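Local coordinates for protein D-ribitol-5-phosphate phosphatase (Bacteroides thetaiotaomicron, PDB 4JB3) that removes the phosphate from D-ribitol 5-phosphate and D-ribitol 1-phosphate, and also dephosphorylates the riboflavin precursor 5-amino-6-(5-phospho-D-ribitylamino)uracil, at residues A[166-178]-A[191-205]. Numbering follows the deposited sequence. Where two conformers were deposited one is given.
Sequences GHTKPAPEIFDFM and FVDDGSSNIHIGKEL. With NA (sodium ion), chain B.
Lys-169 and Asp-193 form a salt bridge, NZ to OD2 at 2.6 Å, with the ammonium meeting the oxygen nearly along the C-O axis. A bend at chi3 turns the end of the lysine chain toward the carboxylate. The same OD2 accepts a second bond from Asn-198 ND2 (3.1 Å), which comes from above the carboxylate plane, 36° out of it, on the face opposite to Lys-169 NZ. Asp-193 OD1 takes the backbone N of Gly-195 at 2.8 Å, an Asx turn just ahead of helix 196-204, and also accepts a hydrogen bond from a water bound to the sodium ion. Replacing Asp-193 by an alanine is likely to leave Lys-169 NZ without one of its carboxylate partners, the Asn-198 amide freer to turn and Gly-195 N without its side-chain acceptor.

These polar groups belong to the catalytic end of the HAD Rossmannoid fold: the places of Lys-169 and the Asp-193/Asp-194 pair are consistent with the motif III lysine and the acidic motif IV. Lys-169 NZ also forms a salt bridge with Asp-30, the probable nucleophile, while Asp-194 OD1 binds sodium at 2.3 Å, alongside Asp-30 and Gly-32.

Apolar packing joins helix 172-182 and the loop before it to helix 196-204 and strand 189-192; the helix segment axes cross at -52°. Phe-175 directs its ring edge at one face of Phe-191 in a T-shaped pair, planes at 80° and centroids 5.3 Å apart. Ile-201 CG2 lies obliquely against Phe-175 CE1, at 3.4 Å, while its CD1 reaches Pro-172 CG. Pro-170, after a cis peptide bond, lays CB against Ile-201 CG2 (4.0 Å), and Leu-205 CD1 abuts Phe-175 CB.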
# COMPACT_ATOMS: atom_id res chain seq x y z
N GLY A 166 9.04 -11.30 3.01
CA GLY A 166 10.50 -11.31 2.91
C GLY A 166 11.07 -10.55 1.72
O GLY A 166 12.28 -10.62 1.47
N HIS A 167 10.23 -9.84 0.98
CA HIS A 167 10.67 -9.09 -0.19
C HIS A 167 9.82 -7.84 -0.30
O HIS A 167 8.66 -7.84 0.12
CB HIS A 167 10.45 -9.90 -1.48
CG HIS A 167 11.12 -11.23 -1.49
ND1 HIS A 167 12.42 -11.41 -1.91
CD2 HIS A 167 10.66 -12.46 -1.14
CE1 HIS A 167 12.74 -12.69 -1.81
NE2 HIS A 167 11.69 -13.35 -1.35
N THR A 168 10.38 -6.78 -0.89
CA THR A 168 9.62 -5.58 -1.23
C THR A 168 9.53 -5.41 -2.74
O THR A 168 10.49 -5.72 -3.46
CB THR A 168 10.23 -4.30 -0.63
OG1 THR A 168 11.66 -4.33 -0.79
CG2 THR A 168 9.90 -4.20 0.84
N LYS A 169 8.38 -4.92 -3.21
CA LYS A 169 8.25 -4.49 -4.60
C LYS A 169 9.36 -3.47 -4.85
O LYS A 169 9.63 -2.65 -3.97
CB LYS A 169 6.88 -3.84 -4.84
CG LYS A 169 5.68 -4.77 -4.60
CD LYS A 169 4.38 -4.05 -4.97
CE LYS A 169 4.10 -2.99 -3.95
NZ LYS A 169 2.85 -2.25 -4.24
N PRO A 170 9.98 -3.49 -6.03
CA PRO A 170 9.57 -4.23 -7.23
C PRO A 170 10.22 -5.60 -7.39
O PRO A 170 10.33 -6.07 -8.53
CB PRO A 170 10.03 -3.29 -8.35
CG PRO A 170 11.32 -2.73 -7.82
CD PRO A 170 11.09 -2.57 -6.32
N ALA A 171 10.64 -6.24 -6.31
CA ALA A 171 11.21 -7.59 -6.43
C ALA A 171 10.19 -8.53 -7.05
O ALA A 171 9.04 -8.60 -6.59
CB ALA A 171 11.63 -8.11 -5.07
N PRO A 172 10.59 -9.26 -8.11
CA PRO A 172 9.65 -10.17 -8.76
C PRO A 172 9.13 -11.22 -7.78
O PRO A 172 8.01 -11.70 -7.95
CB PRO A 172 10.50 -10.84 -9.85
CG PRO A 172 11.61 -9.88 -10.12
CD PRO A 172 11.89 -9.21 -8.80
N GLU A 173 9.92 -11.54 -6.76
CA GLU A 173 9.56 -12.60 -5.82
C GLU A 173 8.25 -12.34 -5.07
O GLU A 173 7.52 -13.28 -4.77
CB GLU A 173 10.70 -12.83 -4.82
CG GLU A 173 11.98 -13.40 -5.43
CD GLU A 173 13.01 -12.33 -5.77
OE1 GLU A 173 12.61 -11.21 -6.15
OE2 GLU A 173 14.22 -12.61 -5.65
N ILE A 174 7.95 -11.08 -4.76
CA ILE A 174 6.73 -10.80 -4.00
C ILE A 174 5.51 -11.00 -4.91
O ILE A 174 4.48 -11.53 -4.47
CB ILE A 174 6.76 -9.42 -3.31
CG1 ILE A 174 5.67 -9.34 -2.24
CG2 ILE A 174 6.65 -8.27 -4.32
CD1 ILE A 174 5.62 -7.98 -1.54
N PHE A 175 5.64 -10.63 -6.18
CA PHE A 175 4.58 -10.85 -7.15
C PHE A 175 4.37 -12.35 -7.37
O PHE A 175 3.25 -12.83 -7.46
CB PHE A 175 4.95 -10.22 -8.48
CG PHE A 175 4.88 -8.72 -8.48
CD1 PHE A 175 5.97 -7.96 -8.09
CD2 PHE A 175 3.73 -8.07 -8.91
CE1 PHE A 175 5.91 -6.57 -8.10
CE2 PHE A 175 3.66 -6.69 -8.93
CZ PHE A 175 4.75 -5.94 -8.53
N ASP A 176 5.48 -13.08 -7.45
CA ASP A 176 5.41 -14.52 -7.64
C ASP A 176 4.69 -15.23 -6.48
O ASP A 176 3.87 -16.12 -6.72
CB ASP A 176 6.81 -15.10 -7.82
CG ASP A 176 6.80 -16.58 -8.12
OD1 ASP A 176 6.37 -16.95 -9.23
OD2 ASP A 176 7.21 -17.37 -7.24
N PHE A 177 4.97 -14.83 -5.25
CA PHE A 177 4.29 -15.43 -4.12
C PHE A 177 2.80 -15.19 -4.24
O PHE A 177 2.00 -16.11 -4.06
CB PHE A 177 4.76 -14.85 -2.78
CG PHE A 177 4.04 -15.45 -1.60
CD1 PHE A 177 2.86 -14.90 -1.12
CD2 PHE A 177 4.54 -16.58 -0.97
CE1 PHE A 177 2.19 -15.45 -0.05
CE2 PHE A 177 3.88 -17.15 0.10
CZ PHE A 177 2.70 -16.58 0.57
N MET A 178 2.43 -13.95 -4.53
CA MET A 178 1.03 -13.57 -4.61
C MET A 178 0.31 -14.36 -5.70
O MET A 178 -0.80 -14.85 -5.50
CB MET A 178 0.91 -12.06 -4.83
CG MET A 178 -0.50 -11.56 -4.90
SD MET A 178 -1.14 -11.60 -6.57
CE MET A 178 -2.88 -11.37 -6.22
N PHE A 191 -3.47 -4.66 -11.97
CA PHE A 191 -2.58 -4.25 -10.90
C PHE A 191 -2.56 -2.73 -10.85
O PHE A 191 -2.24 -2.08 -11.84
CB PHE A 191 -1.18 -4.82 -11.15
CG PHE A 191 -0.15 -4.36 -10.15
CD1 PHE A 191 -0.34 -4.51 -8.78
CD2 PHE A 191 1.04 -3.81 -10.60
CE1 PHE A 191 0.65 -4.10 -7.88
CE2 PHE A 191 2.02 -3.40 -9.70
CZ PHE A 191 1.82 -3.55 -8.34
N VAL A 192 -2.92 -2.17 -9.70
CA VAL A 192 -3.06 -0.73 -9.50
C VAL A 192 -2.03 -0.22 -8.51
O VAL A 192 -2.10 -0.54 -7.33
CB VAL A 192 -4.47 -0.39 -8.98
CG1 VAL A 192 -4.67 1.13 -8.95
CG2 VAL A 192 -5.56 -1.04 -9.83
N ASP A 193 -1.06 0.55 -8.99
CA ASP A 193 0.08 0.96 -8.18
C ASP A 193 0.56 2.29 -8.72
O ASP A 193 0.62 2.48 -9.93
CB ASP A 193 1.18 -0.11 -8.29
CG ASP A 193 2.25 0.02 -7.21
OD1 ASP A 193 2.81 1.12 -7.02
OD2 ASP A 193 2.54 -0.99 -6.54
N ASP A 194 0.91 3.21 -7.82
CA ASP A 194 1.38 4.52 -8.28
C ASP A 194 2.86 4.54 -8.65
O ASP A 194 3.35 5.54 -9.20
CB ASP A 194 1.10 5.61 -7.23
CG ASP A 194 1.79 5.33 -5.91
OD1 ASP A 194 1.65 4.20 -5.39
OD2 ASP A 194 2.48 6.24 -5.38
N GLY A 195 3.57 3.46 -8.34
CA GLY A 195 5.02 3.43 -8.55
C GLY A 195 5.43 2.81 -9.88
O GLY A 195 5.03 1.68 -10.20
N SER A 196 6.22 3.56 -10.65
CA SER A 196 6.62 3.14 -11.99
C SER A 196 7.34 1.81 -12.03
O SER A 196 7.00 0.95 -12.85
CB SER A 196 7.49 4.23 -12.65
OG SER A 196 6.71 5.37 -12.89
N SER A 197 8.34 1.63 -11.17
CA SER A 197 9.11 0.39 -11.18
C SER A 197 8.21 -0.80 -10.90
O SER A 197 8.37 -1.86 -11.51
CB SER A 197 10.25 0.45 -10.16
OG SER A 197 11.21 1.43 -10.52
N ASN A 198 7.24 -0.63 -10.00
CA ASN A 198 6.32 -1.71 -9.68
C ASN A 198 5.44 -2.04 -10.87
O ASN A 198 5.18 -3.21 -11.16
CB ASN A 198 5.44 -1.32 -8.49
CG ASN A 198 6.21 -1.17 -7.21
OD1 ASN A 198 7.37 -1.59 -7.11
ND2 ASN A 198 5.58 -0.55 -6.21
N ILE A 199 4.95 -1.01 -11.55
CA ILE A 199 4.13 -1.18 -12.75
C ILE A 199 4.91 -1.95 -13.83
O ILE A 199 4.37 -2.85 -14.47
CB ILE A 199 3.64 0.18 -13.27
CG1 ILE A 199 2.59 0.76 -12.31
CG2 ILE A 199 3.08 0.06 -14.68
CD1 ILE A 199 1.22 0.07 -12.38
N HIS A 200 6.18 -1.60 -14.02
CA HIS A 200 6.95 -2.26 -15.06
C HIS A 200 7.14 -3.75 -14.82
O HIS A 200 7.01 -4.55 -15.75
CB HIS A 200 8.28 -1.54 -15.28
CG HIS A 200 8.12 -0.13 -15.76
ND1 HIS A 200 7.25 0.21 -16.78
CD2 HIS A 200 8.71 1.02 -15.36
CE1 HIS A 200 7.32 1.51 -16.98
NE2 HIS A 200 8.20 2.03 -16.14
N ILE A 201 7.43 -4.15 -13.58
CA ILE A 201 7.56 -5.57 -13.30
C ILE A 201 6.19 -6.26 -13.39
O ILE A 201 6.10 -7.37 -13.91
CB ILE A 201 8.27 -5.84 -11.96
CG1 ILE A 201 8.40 -7.35 -11.73
CG2 ILE A 201 7.52 -5.23 -10.80
CD1 ILE A 201 9.40 -7.99 -12.66
N GLY A 202 5.13 -5.59 -12.94
CA GLY A 202 3.79 -6.14 -13.10
C GLY A 202 3.47 -6.43 -14.56
O GLY A 202 2.97 -7.51 -14.89
N LYS A 203 3.78 -5.48 -15.44
CA LYS A 203 3.55 -5.65 -16.87
C LYS A 203 4.36 -6.82 -17.42
O LYS A 203 3.84 -7.62 -18.20
CB LYS A 203 3.91 -4.37 -17.63
CG LYS A 203 2.87 -3.29 -17.54
CD LYS A 203 3.44 -1.96 -17.99
CE LYS A 203 2.79 -1.49 -19.27
NZ LYS A 203 3.63 -0.46 -19.95
N GLU A 204 5.62 -6.92 -17.01
CA GLU A 204 6.50 -8.00 -17.45
C GLU A 204 5.94 -9.38 -17.08
O GLU A 204 6.08 -10.34 -17.84
CB GLU A 204 7.88 -7.80 -16.82
CG GLU A 204 8.92 -8.84 -17.19
CD GLU A 204 10.30 -8.48 -16.67
OE1 GLU A 204 10.65 -7.27 -16.68
OE2 GLU A 204 11.03 -9.39 -16.23
N LEU A 205 5.31 -9.46 -15.91
CA LEU A 205 4.73 -10.71 -15.43
C LEU A 205 3.35 -11.00 -15.99
O LEU A 205 2.77 -12.06 -15.71
CB LEU A 205 4.69 -10.72 -13.91
CG LEU A 205 6.06 -10.60 -13.26
CD1 LEU A 205 5.91 -10.49 -11.76
CD2 LEU A 205 6.87 -11.82 -13.62
NA NA B . 2.52 3.06 -3.55
O HOH W 1 4.27 2.28 -4.99
O HOH W 2 3.86 4.99 -3.27